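Local atomic coordinates of MFP2B (Ascaris suum, PDB entry 2BJR), a protein that binds zinc and is thought to enhance the polymerization of major sperm protein (MSP) in the amoeboid motility of Ascaris sperm. Residues W204-A213 with N225-W233; N311-V319 with L346-L357. One frame throughout, in Å; residues are numbered along the deposited sequence.

How the interactions relate
Interactions 1 and 2 both lie in the C-terminal half of the chain and follow one another along it. Their centres are about 19 Å apart, yet their side chains meet. Val230 CG1 packs on Pro314 CG at 3.8 Å. Ala213 CB lies 3.9 Å from Val316 CG2, and Val211 CG1 lies 4.1 Å from Leu357 CD2. Apolar packing therefore joins the single bridge of 204-213 with 225-233 to the antiparallel pair of 311-319 with 346-357. These belong to two different beta sheets. The zinc ligands His86, Cys174, Cys176 and Cys179 are all outside these segments, and the site lies away from both contacts.

Interaction 1: W204-A213 with N225-W233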
# COMPACT_ATOMS: atom_id res chain seq x y z
N TRP A 204 -17.40 -4.33 5.31
CA TRP A 204 -17.20 -3.12 4.51
C TRP A 204 -16.48 -2.06 5.36
O TRP A 204 -16.74 -1.98 6.55
CB TRP A 204 -18.56 -2.59 4.02
CG TRP A 204 -18.44 -1.59 2.95
CD1 TRP A 204 -18.67 -0.25 3.03
CD2 TRP A 204 -18.02 -1.85 1.61
NE1 TRP A 204 -18.41 0.34 1.83
CE2 TRP A 204 -18.02 -0.61 0.93
CE3 TRP A 204 -17.66 -2.99 0.92
CZ2 TRP A 204 -17.68 -0.50 -0.39
CZ3 TRP A 204 -17.31 -2.89 -0.38
CH2 TRP A 204 -17.34 -1.65 -1.05
N PRO A 205 -15.56 -1.30 4.77
CA PRO A 205 -14.77 -0.30 5.51
C PRO A 205 -15.60 0.77 6.24
O PRO A 205 -16.58 1.29 5.71
CB PRO A 205 -13.96 0.39 4.42
CG PRO A 205 -13.84 -0.56 3.36
CD PRO A 205 -15.17 -1.33 3.35
N THR A 206 -15.16 1.09 7.45
CA THR A 206 -15.72 2.16 8.29
C THR A 206 -14.70 3.29 8.54
O THR A 206 -15.05 4.35 9.02
CB THR A 206 -16.15 1.56 9.66
OG1 THR A 206 -15.00 0.99 10.32
CG2 THR A 206 -17.07 0.38 9.50
N VAL A 207 -13.44 3.05 8.18
CA VAL A 207 -12.31 3.90 8.58
C VAL A 207 -12.00 4.94 7.50
O VAL A 207 -11.12 5.86 7.69
CB VAL A 207 -11.04 3.03 8.90
CG1 VAL A 207 -11.43 1.68 9.45
CG2 VAL A 207 -10.23 2.77 7.70
N GLY A 208 -12.71 4.82 6.37
CA GLY A 208 -12.55 5.73 5.26
C GLY A 208 -13.58 5.57 4.16
O GLY A 208 -14.50 4.80 4.25
N THR A 209 -13.39 6.38 3.14
CA THR A 209 -14.35 6.57 2.08
C THR A 209 -13.77 5.99 0.80
O THR A 209 -12.87 6.57 0.24
CB THR A 209 -14.56 8.07 1.89
OG1 THR A 209 -15.09 8.67 3.11
CG2 THR A 209 -15.65 8.35 0.85
N PRO A 210 -14.27 4.84 0.36
CA PRO A 210 -13.79 4.24 -0.90
C PRO A 210 -14.20 5.11 -2.09
O PRO A 210 -15.11 5.95 -1.97
CB PRO A 210 -14.48 2.87 -0.94
CG PRO A 210 -15.38 2.81 0.24
CD PRO A 210 -15.30 4.03 1.03
N VAL A 211 -13.50 4.94 -3.21
CA VAL A 211 -13.63 5.77 -4.36
C VAL A 211 -14.48 5.05 -5.39
O VAL A 211 -14.09 4.01 -5.96
CB VAL A 211 -12.24 6.14 -4.93
CG1 VAL A 211 -12.40 6.91 -6.23
CG2 VAL A 211 -11.40 6.96 -3.87
N ARG A 212 -15.67 5.63 -5.67
CA ARG A 212 -16.66 4.98 -6.51
C ARG A 212 -16.45 5.28 -7.98
O ARG A 212 -16.14 6.41 -8.34
CB ARG A 212 -18.06 5.45 -6.13
CG ARG A 212 -19.16 4.66 -6.87
CD ARG A 212 -20.52 4.71 -6.17
NE ARG A 212 -20.93 6.08 -5.86
CZ ARG A 212 -22.20 6.48 -5.61
NH1 ARG A 212 -23.21 5.66 -5.72
NH2 ARG A 212 -22.44 7.74 -5.26
N ALA A 213 -16.57 4.27 -8.83
CA ALA A 213 -16.46 4.39 -10.24
C ALA A 213 -17.36 5.55 -10.72
O ALA A 213 -18.56 5.51 -10.45
CB ALA A 213 -16.86 3.14 -10.90
N ASN A 225 -22.75 -5.48 -9.56
CA ASN A 225 -23.28 -4.40 -8.74
C ASN A 225 -23.00 -3.03 -9.35
O ASN A 225 -21.86 -2.75 -9.76
CB ASN A 225 -22.67 -4.52 -7.35
CG ASN A 225 -23.41 -3.77 -6.29
OD1 ASN A 225 -23.42 -2.55 -6.26
ND2 ASN A 225 -24.04 -4.53 -5.37
N PRO A 226 -24.03 -2.16 -9.46
CA PRO A 226 -23.84 -0.81 -9.96
C PRO A 226 -22.86 0.08 -9.15
O PRO A 226 -22.35 1.06 -9.71
CB PRO A 226 -25.26 -0.21 -9.95
CG PRO A 226 -26.19 -1.34 -9.85
CD PRO A 226 -25.44 -2.43 -9.09
N ASP A 227 -22.62 -0.22 -7.88
CA ASP A 227 -21.72 0.58 -7.04
C ASP A 227 -20.41 -0.20 -6.86
O ASP A 227 -20.31 -1.17 -6.09
CB ASP A 227 -22.37 0.94 -5.71
CG ASP A 227 -23.59 1.81 -5.90
OD1 ASP A 227 -23.52 2.82 -6.65
OD2 ASP A 227 -24.69 1.52 -5.37
N GLN A 228 -19.43 0.26 -7.61
CA GLN A 228 -18.14 -0.39 -7.73
C GLN A 228 -17.06 0.59 -7.31
O GLN A 228 -17.14 1.74 -7.64
CB GLN A 228 -17.92 -0.80 -9.17
CG GLN A 228 -18.84 -1.87 -9.66
CD GLN A 228 -18.86 -2.04 -11.18
OE1 GLN A 228 -17.86 -1.76 -11.87
NE2 GLN A 228 -19.98 -2.49 -11.70
N TYR A 229 -16.06 0.12 -6.58
CA TYR A 229 -15.07 0.97 -6.00
C TYR A 229 -13.67 0.46 -6.32
O TYR A 229 -13.49 -0.70 -6.60
CB TYR A 229 -15.22 1.06 -4.50
CG TYR A 229 -16.61 1.50 -4.03
CD1 TYR A 229 -17.67 0.57 -3.97
CD2 TYR A 229 -16.85 2.80 -3.66
CE1 TYR A 229 -18.93 0.94 -3.51
CE2 TYR A 229 -18.14 3.18 -3.24
CZ TYR A 229 -19.14 2.21 -3.13
OH TYR A 229 -20.41 2.55 -2.72
N VAL A 230 -12.71 1.37 -6.34
CA VAL A 230 -11.34 1.05 -6.74
C VAL A 230 -10.57 0.22 -5.71
O VAL A 230 -10.50 0.58 -4.54
CB VAL A 230 -10.58 2.35 -6.98
CG1 VAL A 230 -9.06 2.03 -7.32
CG2 VAL A 230 -11.21 3.12 -8.12
N ALA A 231 -9.95 -0.86 -6.17
CA ALA A 231 -9.11 -1.71 -5.32
C ALA A 231 -7.94 -2.17 -6.16
O ALA A 231 -8.03 -2.21 -7.40
CB ALA A 231 -9.92 -2.87 -4.84
N LEU A 232 -6.86 -2.53 -5.46
CA LEU A 232 -5.62 -3.03 -6.01
C LEU A 232 -5.29 -4.39 -5.44
O LEU A 232 -5.45 -4.64 -4.25
CB LEU A 232 -4.51 -2.08 -5.66
CG LEU A 232 -3.05 -2.43 -5.93
CD1 LEU A 232 -2.82 -2.39 -7.40
CD2 LEU A 232 -2.12 -1.51 -5.15
N TRP A 233 -4.87 -5.28 -6.33
CA TRP A 233 -4.41 -6.62 -6.00
C TRP A 233 -3.07 -6.81 -6.74
O TRP A 233 -2.64 -5.93 -7.50
CB TRP A 233 -5.41 -7.57 -6.57
CG TRP A 233 -5.47 -8.91 -6.03
CD1 TRP A 233 -5.36 -9.29 -4.75
CD2 TRP A 233 -5.72 -10.09 -6.78
NE1 TRP A 233 -5.55 -10.64 -4.62
CE2 TRP A 233 -5.76 -11.17 -5.87
CE3 TRP A 233 -5.96 -10.35 -8.13
CZ2 TRP A 233 -6.05 -12.48 -6.26
CZ3 TRP A 233 -6.23 -11.67 -8.53
CH2 TRP A 233 -6.26 -12.71 -7.60
O HOH W 1 -12.04 2.50 -3.30
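A single beta bridge pairs Arg212 with Tyr229, where the loop after strand 209-210 runs beside residues 228-230. Two backbone bonds flank the pair. Val230 N donates to Val211 O at 3.0 Å, and Ala213 N donates to Gln228 O at 2.9 Å. Beyond the bridge the backbones part, and a water spans the gap from Val211 N to Val230 O.

With CG anti to the carbonyl carbon (chi1 -55°), Tyr229 sets its ring between the side chains of Trp204 and Arg212. Trp204 CZ2 comes over one face, 3.7 Å from Tyr229 CE1, in an offset edge-to-face pair with planes at 62°. Arg212 CG lies over the opposite face, and Arg212 CB approaches Tyr229 CE2. Pro210 CB adds an oblique contact at 3.6 Å to Tyr229 CD2.

Arg212 then bends at chi3 and reaches Asp227. Its NH1 forms a salt bridge of 3.0 Å with Asp227 OD1. The oxygen lies in the guanidinium plane, but the nitrogen approaches from above the carboxylate plane. Ser217 OG also hydrogen-bonds Asp227 OD1, so this oxygen has two partners.

Strands 209-210 and 229-235 both pair with strand 268-274. The single bridge thus ties together two partners of one strand within an antiparallel beta sheet.

Interaction 2: N311-V319 with L346-L357; sequences NISPAVLIV and LVGPAVHSCMVL
Val316 and Met355 form an antiparallel hydrogen-bonded pair between strand 313-319 and strand 355-361. Val316 N donates to Met355 O at 2.9 Å, and Met355 N donates to Val316 O, also at 2.9 Å. A third bond runs from Leu357 N to Pro314 O at 3.1 Å. Between them, Ala315 faces Val356 as a non-hydrogen-bonded pair. Met355 is present as selenomethionine; its CB lies beside that of Val316, but its end leads away.

The side chains of the tight part pack through apolar groups. The Pro314 ring crosses Leu357, with CB to CB at 4.0 Å. On the Ala315 and Val356 side, Val356 CG1 reaches Ser313 CB. Further along, the CB of Leu317 points away from 346-357, but its end turns back. Leu317 CG meets Cys354 SG at 4.0 Å. The side chains of Leu317 and Leu346 pass in opposite directions, Leu317 CD2 3.9 Å from Leu346 CD1. Ala335 and Ile337 of strand 334-339 also pack on Leu317.

The far end is looser. Past Cys354 the direct strand bonds give way to water, at the exposed Ser353. Ser353 OG lies between its own backbone N and carbonyl carbon (chi1 51°), which brings it to two waters at Ile318. One water accepts from Ile318 N and sits 2.8 Å from Ser353 OG. A second water donates to Ile318 O at 2.6 Å and also bonds Ser353 OG. One hydroxyl thus reaches both backbone polar groups of Ile318 through solvent. The chemistry implies a pairing fixed by backbone bonds and apolar packing from Pro314 to Leu317, and completed by water at Ser353, in the type I turn Val351-Cys354.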
# COMPACT_ATOMS: atom_id res chain seq x y z
N ASN A 311 2.63 0.85 -16.20
CA ASN A 311 2.02 1.43 -15.02
C ASN A 311 0.52 1.34 -15.13
O ASN A 311 -0.05 1.56 -16.18
CB ASN A 311 2.48 2.86 -14.87
CG ASN A 311 4.00 2.97 -14.97
OD1 ASN A 311 4.73 2.06 -14.50
ND2 ASN A 311 4.49 4.02 -15.62
N ILE A 312 -0.13 0.94 -14.04
CA ILE A 312 -1.54 0.58 -14.11
C ILE A 312 -2.41 1.58 -13.37
O ILE A 312 -2.09 1.96 -12.25
CB ILE A 312 -1.69 -0.83 -13.56
CG1 ILE A 312 -0.76 -1.82 -14.28
CG2 ILE A 312 -3.11 -1.29 -13.70
CD1 ILE A 312 -1.03 -1.99 -15.78
N SER A 313 -3.53 1.97 -13.97
CA SER A 313 -4.45 2.97 -13.46
C SER A 313 -5.85 2.38 -13.36
O SER A 313 -6.19 1.49 -14.16
CB SER A 313 -4.51 4.19 -14.40
OG SER A 313 -3.22 4.76 -14.55
N PRO A 314 -6.70 2.90 -12.44
CA PRO A 314 -8.10 2.49 -12.42
C PRO A 314 -8.85 3.12 -13.61
O PRO A 314 -8.61 4.27 -13.92
CB PRO A 314 -8.64 3.09 -11.08
CG PRO A 314 -7.46 3.57 -10.36
CD PRO A 314 -6.44 3.92 -11.40
N ALA A 315 -9.79 2.40 -14.21
CA ALA A 315 -10.49 2.87 -15.41
C ALA A 315 -11.82 2.18 -15.54
O ALA A 315 -11.93 0.98 -15.33
CB ALA A 315 -9.66 2.61 -16.62
N VAL A 316 -12.85 2.95 -15.87
CA VAL A 316 -14.12 2.41 -16.25
C VAL A 316 -14.09 2.22 -17.76
O VAL A 316 -13.83 3.18 -18.51
CB VAL A 316 -15.24 3.40 -15.87
CG1 VAL A 316 -16.57 2.88 -16.32
CG2 VAL A 316 -15.25 3.67 -14.37
N LEU A 317 -14.34 1.00 -18.20
CA LEU A 317 -14.44 0.63 -19.60
C LEU A 317 -15.89 0.67 -20.04
O LEU A 317 -16.79 0.47 -19.22
CB LEU A 317 -13.94 -0.80 -19.81
CG LEU A 317 -12.43 -1.03 -19.86
CD1 LEU A 317 -11.82 -0.69 -18.54
CD2 LEU A 317 -12.13 -2.46 -20.28
N ILE A 318 -16.11 0.92 -21.32
CA ILE A 318 -17.42 0.75 -21.94
C ILE A 318 -17.41 -0.54 -22.75
O ILE A 318 -16.69 -0.64 -23.74
CB ILE A 318 -17.74 1.94 -22.88
CG1 ILE A 318 -17.64 3.26 -22.15
CG2 ILE A 318 -19.12 1.75 -23.51
CD1 ILE A 318 -18.51 3.37 -20.91
N VAL A 319 -18.18 -1.52 -22.31
CA VAL A 319 -18.25 -2.85 -22.89
C VAL A 319 -19.72 -3.20 -23.14
O VAL A 319 -20.53 -3.20 -22.20
CB VAL A 319 -17.64 -3.89 -21.92
CG1 VAL A 319 -17.84 -5.35 -22.44
CG2 VAL A 319 -16.23 -3.61 -21.71
N LEU A 346 -9.30 -4.47 -24.21
CA LEU A 346 -9.35 -3.41 -25.21
C LEU A 346 -7.97 -2.83 -25.47
O LEU A 346 -7.19 -2.67 -24.57
CB LEU A 346 -10.31 -2.28 -24.76
CG LEU A 346 -11.69 -2.66 -24.30
CD1 LEU A 346 -12.48 -1.37 -24.03
CD2 LEU A 346 -12.41 -3.48 -25.30
N VAL A 347 -7.67 -2.51 -26.73
CA VAL A 347 -6.42 -1.87 -27.09
C VAL A 347 -6.63 -0.76 -28.11
O VAL A 347 -7.62 -0.78 -28.87
CB VAL A 347 -5.39 -2.85 -27.73
CG1 VAL A 347 -5.02 -3.93 -26.74
CG2 VAL A 347 -5.95 -3.50 -29.05
N GLY A 348 -5.65 0.13 -28.14
CA GLY A 348 -5.53 1.16 -29.16
C GLY A 348 -6.69 2.11 -29.06
O GLY A 348 -7.04 2.52 -27.97
N PRO A 349 -7.34 2.41 -30.19
CA PRO A 349 -8.45 3.37 -30.19
C PRO A 349 -9.64 2.92 -29.34
O PRO A 349 -10.44 3.74 -28.87
CB PRO A 349 -8.90 3.44 -31.68
CG PRO A 349 -7.92 2.67 -32.47
CD PRO A 349 -7.06 1.84 -31.53
N ALA A 350 -9.78 1.61 -29.17
CA ALA A 350 -10.84 1.09 -28.35
C ALA A 350 -10.73 1.54 -26.88
O ALA A 350 -11.72 1.46 -26.17
CB ALA A 350 -10.90 -0.41 -28.43
N VAL A 351 -9.56 2.00 -26.42
CA VAL A 351 -9.44 2.48 -25.03
C VAL A 351 -9.78 3.96 -24.87
O VAL A 351 -9.93 4.45 -23.75
CB VAL A 351 -8.07 2.20 -24.37
CG1 VAL A 351 -7.64 0.74 -24.58
CG2 VAL A 351 -6.99 3.15 -24.88
N HIS A 352 -9.92 4.68 -25.98
CA HIS A 352 -10.16 6.12 -25.92
C HIS A 352 -11.51 6.47 -25.26
O HIS A 352 -11.62 7.56 -24.73
CB HIS A 352 -10.01 6.76 -27.30
CG HIS A 352 -8.62 6.66 -27.88
ND1 HIS A 352 -8.28 7.22 -29.10
CD2 HIS A 352 -7.52 6.01 -27.44
CE1 HIS A 352 -7.01 6.95 -29.36
NE2 HIS A 352 -6.52 6.21 -28.38
N SER A 353 -12.50 5.56 -25.28
CA SER A 353 -13.77 5.74 -24.55
C SER A 353 -13.71 5.49 -23.01
O SER A 353 -14.72 5.74 -22.28
CB SER A 353 -14.86 4.84 -25.11
OG SER A 353 -14.46 3.46 -25.22
N CYS A 354 -12.57 4.98 -22.53
CA CYS A 354 -12.38 4.67 -21.10
C CYS A 354 -12.49 5.98 -20.30
O CYS A 354 -12.12 7.03 -20.79
CB CYS A 354 -10.98 4.03 -20.79
SG CYS A 354 -10.94 2.34 -21.32
N MSE A 355 -12.91 5.88 -19.05
CA MSE A 355 -12.87 7.00 -18.13
C MSE A 355 -11.84 6.64 -17.05
O MSE A 355 -11.97 5.62 -16.39
CB MSE A 355 -14.25 7.27 -17.51
CG MSE A 355 -15.41 7.50 -18.50
SE MSE A 355 -15.09 9.26 -19.23
CE MSE A 355 -15.26 10.41 -17.74
N VAL A 356 -10.79 7.44 -16.91
CA VAL A 356 -9.65 7.07 -16.07
C VAL A 356 -9.69 7.86 -14.77
O VAL A 356 -9.96 9.06 -14.77
CB VAL A 356 -8.32 7.33 -16.82
CG1 VAL A 356 -7.12 7.08 -15.97
CG2 VAL A 356 -8.28 6.48 -18.01
N LEU A 357 -9.41 7.23 -13.63
CA LEU A 357 -9.38 7.97 -12.36
C LEU A 357 -8.11 8.81 -12.35
O LEU A 357 -7.00 8.27 -12.48
CB LEU A 357 -9.39 7.02 -11.13
CG LEU A 357 -9.28 7.80 -9.81
CD1 LEU A 357 -10.52 8.71 -9.63
CD2 LEU A 357 -9.09 6.91 -8.63
O HOH W 2 -13.80 1.77 -23.04
O HOH W 3 -16.20 0.97 -25.75